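Local coordinates for protein alanine racemase (Actinobacillus succinogenes, PDB 3C3K) that has the two-lobed fold of periplasmic binding proteins and LacI-type regulators, with a cleft between its lobes that probably receives a small-molecule ligand, at residues Asn20-Ala25 with Ile69-Leu74; Ser177-Ala182 with Gln201-Ser206; Ala128-Asp133 with Asp193-Gly198. All blocks are in the same frame, centred on the assembly; numbering follows the deposited sequence.

Contact 1: Asn20-Ala25 with Ile69-Leu74; sequences NPFCAA and ITMDAL
With chi1 at 169° Phe22 turns its ring away from its own N, and the Met71 chain, extended through chi2, bends at chi3 (71°) to bring CE round toward helix 21-35. The S-methyl group comes to the ring obliquely, CE lying 3.7 Å from Phe22 CE2 and 4.1 Å from Phe22 CD2. The same methyl rests 4.0 Å from Cys23 SG, and the two sulfurs also come close, Met71 SD to Cys23 SG at 4.1 Å. Met71 thus sets its end against two consecutive side chains of the first helical turn, across a backbone gap of 8.2 Å from Cys23 CA to Met71 CA.

Each segment is shaped by a short local bond. Asn20 is the N-cap of helix 21-35: its OD1 accepts from Phe22 N at 3.2 Å, with the donor well above the carbonyl plane. On the other side, where strand 68-70 runs out into a loop, Thr70 OG1 takes the N-H of Asp72 at 3.1 Å in an ST turn.

The contact joins the start of the first helix to the C-terminal end of a strand in the parallel six-stranded sheet. Phe22 also touches Asp220, Gln237 and Ser239. A bound glycerol, probably from the crystallisation liquor, lies near the Phe22 ring and hydrogen-bonds Asn20 ND2. Such a place, where helix starts and strand ends meet, is where proteins of this fold usually line their ligand cleft.

Across the contact the meeting is apolar, a thioether methyl set against a ring and a thiol whose SG has its polar partner elsewhere. This is consistent with shape and dispersion holding the buried groups together, while the local bonds shape the turns on each side.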
loop_
_atom_site.group_PDB
_atom_site.type_symbol
_atom_site.label_atom_id
_atom_site.label_comp_id
_atom_site.label_asym_id
_atom_site.label_seq_id
_atom_site.Cartn_x
_atom_site.Cartn_y
_atom_site.Cartn_z
ATOM N N ASN B 20 3.299 2.781 2.430
ATOM C CA ASN B 20 4.442 2.617 1.527
ATOM C C ASN B 20 4.438 1.216 0.927
ATOM O O ASN B 20 4.535 0.247 1.636
ATOM C CB ASN B 20 5.711 2.855 2.311
ATOM C CG ASN B 20 6.941 2.845 1.445
ATOM O OD1 ASN B 20 6.862 2.665 0.234
ATOM N ND2 ASN B 20 8.106 3.069 2.073
ATOM N N PRO B 21 4.261 1.087 -0.399
ATOM C CA PRO B 21 4.202 -0.265 -0.973
ATOM C C PRO B 21 5.484 -1.103 -0.698
ATOM O O PRO B 21 5.463 -2.316 -0.853
ATOM C CB PRO B 21 4.040 0.013 -2.482
ATOM C CG PRO B 21 4.524 1.536 -2.600
ATOM C CD PRO B 21 4.086 2.143 -1.405
ATOM N N PHE B 22 6.608 -0.467 -0.376
ATOM C CA PHE B 22 7.819 -1.222 -0.013
ATOM C C PHE B 22 7.556 -1.965 1.300
ATOM O O PHE B 22 7.903 -3.144 1.469
ATOM C CB PHE B 22 9.005 -0.246 0.189
ATOM C CG PHE B 22 10.251 -0.887 0.824
ATOM C CD1 PHE B 22 11.140 -1.601 0.039
ATOM C CD2 PHE B 22 10.501 -0.765 2.173
ATOM C CE1 PHE B 22 12.280 -2.163 0.589
ATOM C CE2 PHE B 22 11.628 -1.325 2.736
ATOM C CZ PHE B 22 12.518 -2.023 1.941
ATOM N N CYS B 23 6.927 -1.277 2.256
ATOM C CA CYS B 23 6.577 -1.994 3.493
ATOM C C CYS B 23 5.726 -3.193 3.228
ATOM O O CYS B 23 5.966 -4.203 3.820
ATOM C CB CYS B 23 5.890 -1.107 4.479
ATOM S SG CYS B 23 7.018 0.229 4.967
ATOM N N ALA B 24 4.698 -3.079 2.377
ATOM C CA ALA B 24 3.791 -4.166 2.124
ATOM C C ALA B 24 4.533 -5.339 1.546
ATOM O O ALA B 24 4.204 -6.485 1.831
ATOM C CB ALA B 24 2.613 -3.711 1.169
ATOM N N ALA B 25 5.501 -5.075 0.688
ATOM C CA ALA B 25 6.319 -6.109 0.085
ATOM C C ALA B 25 7.216 -6.749 1.115
ATOM O O ALA B 25 7.384 -7.949 1.100
ATOM C CB ALA B 25 7.198 -5.564 -1.090
ATOM N N ILE B 69 10.585 -7.413 14.571
ATOM C CA ILE B 69 11.287 -6.903 13.370
ATOM C C ILE B 69 10.859 -5.491 13.203
ATOM O O ILE B 69 9.677 -5.203 13.285
ATOM C CB ILE B 69 10.925 -7.720 12.130
ATOM C CG1 ILE B 69 11.362 -9.154 12.373
ATOM C CG2 ILE B 69 11.640 -7.145 10.843
ATOM C CD1 ILE B 69 10.801 -10.154 11.311
ATOM N N THR B 70 11.818 -4.587 13.147
ATOM C CA THR B 70 11.554 -3.161 13.009
ATOM C C THR B 70 12.062 -2.618 11.646
ATOM O O THR B 70 13.113 -3.015 11.168
ATOM C CB THR B 70 12.130 -2.325 14.204
ATOM O OG1 THR B 70 11.640 -0.968 14.065
ATOM C CG2 THR B 70 13.689 -2.368 14.282
ATOM N N MET B 71 11.257 -1.751 11.020
ATOM C CA MET B 71 11.636 -1.077 9.842
ATOM C C MET B 71 11.766 0.448 10.216
ATOM O O MET B 71 11.978 1.276 9.343
ATOM C CB MET B 71 10.594 -1.275 8.722
ATOM C CG MET B 71 10.086 -2.777 8.441
ATOM S SD MET B 71 8.780 -2.744 7.101
ATOM C CE MET B 71 9.868 -2.379 5.842
ATOM N N ASP B 72 11.757 0.785 11.515
ATOM C CA ASP B 72 11.927 2.212 11.897
ATOM C C ASP B 72 13.314 2.801 11.736
ATOM O O ASP B 72 14.318 2.065 11.544
ATOM C CB ASP B 72 11.509 2.394 13.348
ATOM C CG ASP B 72 9.994 2.445 13.526
ATOM O OD1 ASP B 72 9.296 2.520 12.527
ATOM O OD2 ASP B 72 9.535 2.542 14.698
ATOM N N ALA B 73 13.391 4.137 11.850
ATOM C CA ALA B 73 14.667 4.838 11.766
ATOM C C ALA B 73 15.675 4.222 12.738
ATOM O O ALA B 73 15.336 3.871 13.906
ATOM C CB ALA B 73 14.493 6.371 12.060
ATOM N N LEU B 74 16.904 4.077 12.236
ATOM C CA LEU B 74 18.038 3.477 12.956
ATOM C C LEU B 74 18.249 4.112 14.288
ATOM O O LEU B 74 18.563 3.429 15.233
ATOM C CB LEU B 74 19.329 3.678 12.122
ATOM C CG LEU B 74 20.611 3.010 12.578
ATOM C CD1 LEU B 74 20.429 1.534 12.415
ATOM C CD2 LEU B 74 21.729 3.534 11.711
#

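Contact 2: Ser177-Ala182 with Gln201-Ser206; sequences SLLKSA and QALTES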
loop_
_atom_site.group_PDB
_atom_site.type_symbol
_atom_site.label_atom_id
_atom_site.label_comp_id
_atom_site.label_asym_id
_atom_site.label_seq_id
_atom_site.Cartn_x
_atom_site.Cartn_y
_atom_site.Cartn_z
ATOM N N SER B 177 8.389 22.618 -7.427
ATOM C CA SER B 177 9.360 23.440 -6.708
ATOM C C SER B 177 10.724 23.461 -7.401
ATOM O O SER B 177 11.356 24.516 -7.441
ATOM C CB SER B 177 9.499 22.899 -5.294
ATOM O OG SER B 177 10.451 23.666 -4.553
ATOM N N LEU B 178 11.167 22.332 -7.989
ATOM C CA LEU B 178 12.490 22.257 -8.679
ATOM C C LEU B 178 12.473 22.906 -10.045
ATOM O O LEU B 178 13.497 23.391 -10.541
ATOM C CB LEU B 178 12.947 20.800 -8.869
ATOM C CG LEU B 178 13.200 19.931 -7.621
ATOM C CD1 LEU B 178 13.201 18.479 -8.041
ATOM C CD2 LEU B 178 14.498 20.290 -6.925
ATOM N N LEU B 179 11.297 22.917 -10.659
ATOM C CA LEU B 179 11.130 23.555 -11.938
ATOM C C LEU B 179 11.081 25.057 -11.765
ATOM O O LEU B 179 11.342 25.768 -12.719
ATOM C CB LEU B 179 9.864 23.084 -12.632
ATOM C CG LEU B 179 9.954 21.582 -12.998
ATOM C CD1 LEU B 179 8.653 21.062 -13.617
ATOM C CD2 LEU B 179 11.106 21.366 -13.951
ATOM N N LYS B 180 10.729 25.532 -10.567
ATOM C CA LYS B 180 10.612 26.983 -10.347
ATOM C C LYS B 180 11.963 27.528 -9.951
ATOM O O LYS B 180 12.235 27.749 -8.768
ATOM C CB LYS B 180 9.602 27.288 -9.238
ATOM C CG LYS B 180 8.252 27.742 -9.728
ATOM C CD LYS B 180 7.415 28.254 -8.507
ATOM C CE LYS B 180 6.172 29.123 -8.978
ATOM N NZ LYS B 180 5.361 29.700 -7.848
ATOM N N SER B 181 12.847 27.698 -10.915
ATOM C CA SER B 181 14.198 28.137 -10.575
ATOM C C SER B 181 14.881 28.570 -11.805
ATOM O O SER B 181 14.460 28.179 -12.891
ATOM C CB SER B 181 15.018 27.038 -9.917
ATOM O OG SER B 181 16.373 27.258 -10.188
ATOM N N ALA B 182 15.928 29.385 -11.612
ATOM C CA ALA B 182 16.747 29.955 -12.704
ATOM C C ALA B 182 17.185 28.848 -13.643
ATOM O O ALA B 182 16.965 28.922 -14.862
ATOM C CB ALA B 182 17.971 30.665 -12.130
ATOM N N GLN B 201 4.168 12.809 -13.494
ATOM C CA GLN B 201 2.961 13.615 -13.676
ATOM C C GLN B 201 3.183 15.132 -13.779
ATOM O O GLN B 201 2.660 15.787 -14.687
ATOM C CB GLN B 201 1.962 13.348 -12.576
ATOM C CG GLN B 201 0.654 14.039 -12.929
ATOM C CD GLN B 201 -0.535 13.576 -12.158
ATOM O OE1 GLN B 201 -1.165 14.362 -11.439
ATOM N NE2 GLN B 201 -0.924 12.324 -12.380
ATOM N N ALA B 202 3.941 15.730 -12.873
ATOM C CA ALA B 202 4.202 17.188 -12.979
ATOM C C ALA B 202 4.996 17.545 -14.233
ATOM O O ALA B 202 4.779 18.584 -14.900
ATOM C CB ALA B 202 4.994 17.643 -11.763
ATOM N N LEU B 203 5.936 16.710 -14.567
ATOM C CA LEU B 203 6.775 16.939 -15.741
ATOM C C LEU B 203 5.914 16.985 -17.043
ATOM O O LEU B 203 6.027 17.907 -17.878
ATOM C CB LEU B 203 7.840 15.842 -15.818
ATOM C CG LEU B 203 9.057 16.053 -14.871
ATOM C CD1 LEU B 203 9.967 14.906 -15.019
ATOM C CD2 LEU B 203 9.843 17.355 -15.174
ATOM N N THR B 204 5.058 15.974 -17.191
ATOM C CA THR B 204 4.095 15.858 -18.291
ATOM C C THR B 204 3.113 17.019 -18.360
ATOM O O THR B 204 2.809 17.539 -19.459
ATOM C CB THR B 204 3.308 14.564 -18.168
ATOM O OG1 THR B 204 4.243 13.485 -18.127
ATOM C CG2 THR B 204 2.376 14.393 -19.323
ATOM N N GLU B 205 2.599 17.427 -17.213
ATOM C CA GLU B 205 1.653 18.539 -17.188
ATOM C C GLU B 205 2.369 19.849 -17.461
ATOM O O GLU B 205 1.759 20.844 -17.801
ATOM C CB GLU B 205 0.948 18.600 -15.851
ATOM C CG GLU B 205 -0.036 17.475 -15.654
ATOM C CD GLU B 205 -0.629 17.483 -14.261
ATOM O OE1 GLU B 205 -0.204 18.318 -13.434
ATOM O OE2 GLU B 205 -1.523 16.664 -13.999
ATOM N N SER B 206 3.678 19.855 -17.303
ATOM C CA SER B 206 4.466 21.056 -17.520
ATOM C C SER B 206 4.940 21.059 -18.981
ATOM O O SER B 206 5.568 21.993 -19.417
ATOM C CB SER B 206 5.656 21.087 -16.558
ATOM O OG SER B 206 5.274 21.483 -15.235
#
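Leu179 of helix 168-179 meets Leu203 and Ser206 at the end of helix 193-205. Along the first segment, Leu178 comes before it and faces the sheet, touching Arg159 and Ser161 of strand 159-162. Leu179, in the last turn of its helix, points instead at the neighbouring helix. Its chi2 is extended (176°), which carries CD1 out as the forward methyl, and this one methyl makes both contacts: CD1 sits 4.2 Å from Leu203 CD2 and 3.8 Å from Ser206 OG. The leucine side chains meet at about a right angle, Leu203 touching through CD2, and Ser206 CB flanks the same Leu179 CD1 at 4.2 Å. Leu208 also packs on both leucines. After Leu179 the chain leaves the helix at Lys180, the centre of an inverse gamma turn, and heads away from the partner helix.

The serine is pinned within its own helix end. Ser206 OG donates to Ala202 O at 3.0 Å, a bond reaching the carbonyl oxygen from 32° out of the carbonyl plane. Beyond the apolar patch, Lys172 adds a salt bridge to Glu205 and a hydrogen bond to Gln201 between the same two helices, and Gln201 NE2 bonds Gln226 O of the second subunit.

Two helices that follow successive strands of the four-stranded parallel sheet are joined here near their C-terminal ends. Because the serine hydroxyl donates to Ala202 O, it can lie against a leucine methyl with its donor satisfied, a polar side chain taking part in an otherwise apolar junction.

Contact 3: Ala128-Asp133 with Asp193-Gly198; sequences ALINHD and DVLAAG
Apolar contact comes first: Leu195, from the opening turn of helix 193-205, rests a single methyl on strand 127-131 and the residue after it. Its CD1 lies 4.2 Å from Ile130 CG2 and 4.1 Å from His132 CB, so it spans two side chains that leave the chain on the same side of the strand, while Asn131 between them points away. Leu195 gets there with CG beside its own backbone N (chi1 -66°) and an extended chi2. The backbones stand 7.5 Å apart, measured from Ile130 CA to Leu195 CA. Ala190 of strand 187-190 touches both Ile130 and Leu195, and Ala170 of helix 168-179 packs on Leu195 as well.

Polar bonds act within or beyond the two segments. Asn131 OD1 accepts from His132 N at 2.7 Å, a bent bond (141°), and Asn131 ND2 is held by Glu143 and Ala139 O. His132 touches Leu195 through CB, not through its ring; its ND1 is bonded to Ala163 O, and CB of Asp133 lies over one face of the ring near the rim. At the helix start, both carboxylate oxygens of Asp193 are tied elsewhere, OD1 to Thr234 and OD2 to Val222 N.

The contact packs the start of a helix against a strand of the sheet in an alpha/beta domain of the periplasmic-binding-protein kind. Chemically it divides labour: aliphatic carbons make the interface, whereas Asn131 ND2 and His132 ND1 find partners outside and Asn131 OD1 bonds His132 N, so these polar groups are satisfied away from the methyl contact.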
loop_
_atom_site.group_PDB
_atom_site.type_symbol
_atom_site.label_atom_id
_atom_site.label_comp_id
_atom_site.label_asym_id
_atom_site.label_seq_id
_atom_site.Cartn_x
_atom_site.Cartn_y
_atom_site.Cartn_z
ATOM N N ALA B 128 18.625 16.562 -9.969
ATOM C CA ALA B 128 17.965 16.966 -8.708
ATOM C C ALA B 128 17.565 15.706 -7.947
ATOM O O ALA B 128 17.489 14.593 -8.537
ATOM C CB ALA B 128 16.678 17.872 -9.000
ATOM N N LEU B 129 17.355 15.871 -6.638
ATOM C CA LEU B 129 16.918 14.813 -5.741
ATOM C C LEU B 129 15.594 15.213 -5.071
ATOM O O LEU B 129 15.426 16.354 -4.603
ATOM C CB LEU B 129 18.004 14.517 -4.676
ATOM C CG LEU B 129 17.734 13.422 -3.628
ATOM C CD1 LEU B 129 17.982 12.016 -4.309
ATOM C CD2 LEU B 129 18.662 13.544 -2.418
ATOM N N ILE B 130 14.621 14.311 -5.099
ATOM C CA ILE B 130 13.442 14.492 -4.262
ATOM C C ILE B 130 13.674 13.525 -3.083
ATOM O O ILE B 130 13.719 12.275 -3.277
ATOM C CB ILE B 130 12.094 14.155 -4.999
ATOM C CG1 ILE B 130 11.898 15.080 -6.181
ATOM C CG2 ILE B 130 10.874 14.328 -4.010
ATOM C CD1 ILE B 130 10.651 14.826 -6.992
ATOM N N ASN B 131 13.909 14.083 -1.903
ATOM C CA ASN B 131 14.116 13.235 -0.726
ATOM C C ASN B 131 12.850 13.293 0.164
ATOM O O ASN B 131 11.924 14.067 -0.117
ATOM C CB ASN B 131 15.407 13.661 0.002
ATOM C CG ASN B 131 16.004 12.563 0.838
ATOM O OD1 ASN B 131 15.333 11.580 1.159
ATOM N ND2 ASN B 131 17.253 12.754 1.288
ATOM N N HIS B 132 12.759 12.501 1.221
ATOM C CA HIS B 132 11.493 12.543 1.966
ATOM C C HIS B 132 11.706 12.850 3.440
ATOM O O HIS B 132 11.598 14.055 3.854
ATOM C CB HIS B 132 10.571 11.328 1.648
ATOM C CG HIS B 132 9.425 11.132 2.603
ATOM N ND1 HIS B 132 8.544 12.140 2.947
ATOM C CD2 HIS B 132 9.003 10.024 3.278
ATOM C CE1 HIS B 132 7.637 11.669 3.799
ATOM N NE2 HIS B 132 7.896 10.396 4.026
ATOM N N ASP B 133 12.037 11.848 4.235
ATOM C CA ASP B 133 12.121 11.999 5.727
ATOM C C ASP B 133 13.510 11.580 6.190
ATOM O O ASP B 133 13.826 10.388 6.259
ATOM C CB ASP B 133 11.062 11.071 6.336
ATOM C CG ASP B 133 11.022 11.057 7.886
ATOM O OD1 ASP B 133 11.718 11.807 8.634
ATOM O OD2 ASP B 133 10.214 10.223 8.343
ATOM N N ASP B 193 9.723 5.147 -5.739
ATOM C CA ASP B 193 8.901 5.137 -6.932
ATOM C C ASP B 193 7.595 5.937 -6.772
ATOM O O ASP B 193 7.105 6.435 -7.719
ATOM C CB ASP B 193 8.528 3.690 -7.303
ATOM C CG ASP B 193 9.725 2.869 -7.690
ATOM O OD1 ASP B 193 10.741 3.463 -8.113
ATOM O OD2 ASP B 193 9.634 1.636 -7.674
ATOM N N VAL B 194 7.030 6.023 -5.578
ATOM C CA VAL B 194 5.756 6.763 -5.354
ATOM C C VAL B 194 5.984 8.274 -5.676
ATOM O O VAL B 194 5.178 8.927 -6.335
ATOM C CB VAL B 194 5.273 6.584 -3.911
ATOM C CG1 VAL B 194 4.031 7.418 -3.634
ATOM C CG2 VAL B 194 4.947 5.111 -3.617
ATOM N N LEU B 195 7.092 8.802 -5.196
ATOM C CA LEU B 195 7.413 10.221 -5.424
ATOM C C LEU B 195 7.755 10.437 -6.887
ATOM O O LEU B 195 7.437 11.481 -7.438
ATOM C CB LEU B 195 8.589 10.603 -4.525
ATOM C CG LEU B 195 8.197 10.529 -3.049
ATOM C CD1 LEU B 195 9.493 10.833 -2.242
ATOM C CD2 LEU B 195 7.036 11.512 -2.691
ATOM N N ALA B 196 8.376 9.445 -7.525
ATOM C CA ALA B 196 8.822 9.579 -8.938
ATOM C C ALA B 196 7.608 9.573 -9.869
ATOM O O ALA B 196 7.581 10.266 -10.892
ATOM C CB ALA B 196 9.831 8.477 -9.331
ATOM N N ALA B 197 6.574 8.811 -9.498
ATOM C CA ALA B 197 5.349 8.779 -10.303
ATOM C C ALA B 197 4.723 10.173 -10.340
ATOM O O ALA B 197 4.165 10.580 -11.358
ATOM C CB ALA B 197 4.375 7.762 -9.748
ATOM N N GLY B 198 4.836 10.899 -9.230
ATOM C CA GLY B 198 4.340 12.283 -9.128
ATOM C C GLY B 198 5.251 13.219 -9.894
ATOM O O GLY B 198 4.805 14.195 -10.526
#

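Contact 1 lies in one lobe, its centre about 7 Å from the centre of the chain, and contacts 2 and 3 in the other. Contact 1 closes before either begins, its centre about 30 Å from that of contact 2 and 17 Å from that of contact 3. It nevertheless meets contact 3 where Pro21 CG packs on Val194 CG2 at 3.7 Å, two helix starts touching where the lobes face each other, consistent with a cleft there. Contacts 2 and 3, about 13 Å apart by their centres, interleave along the sequence; Leu178 of contact 2 packs on Ala128 and Ile130 of contact 3. Contact 3 seats helix 193-205 on the four-stranded sheet, and contact 2 joins its other end to helix 168-179.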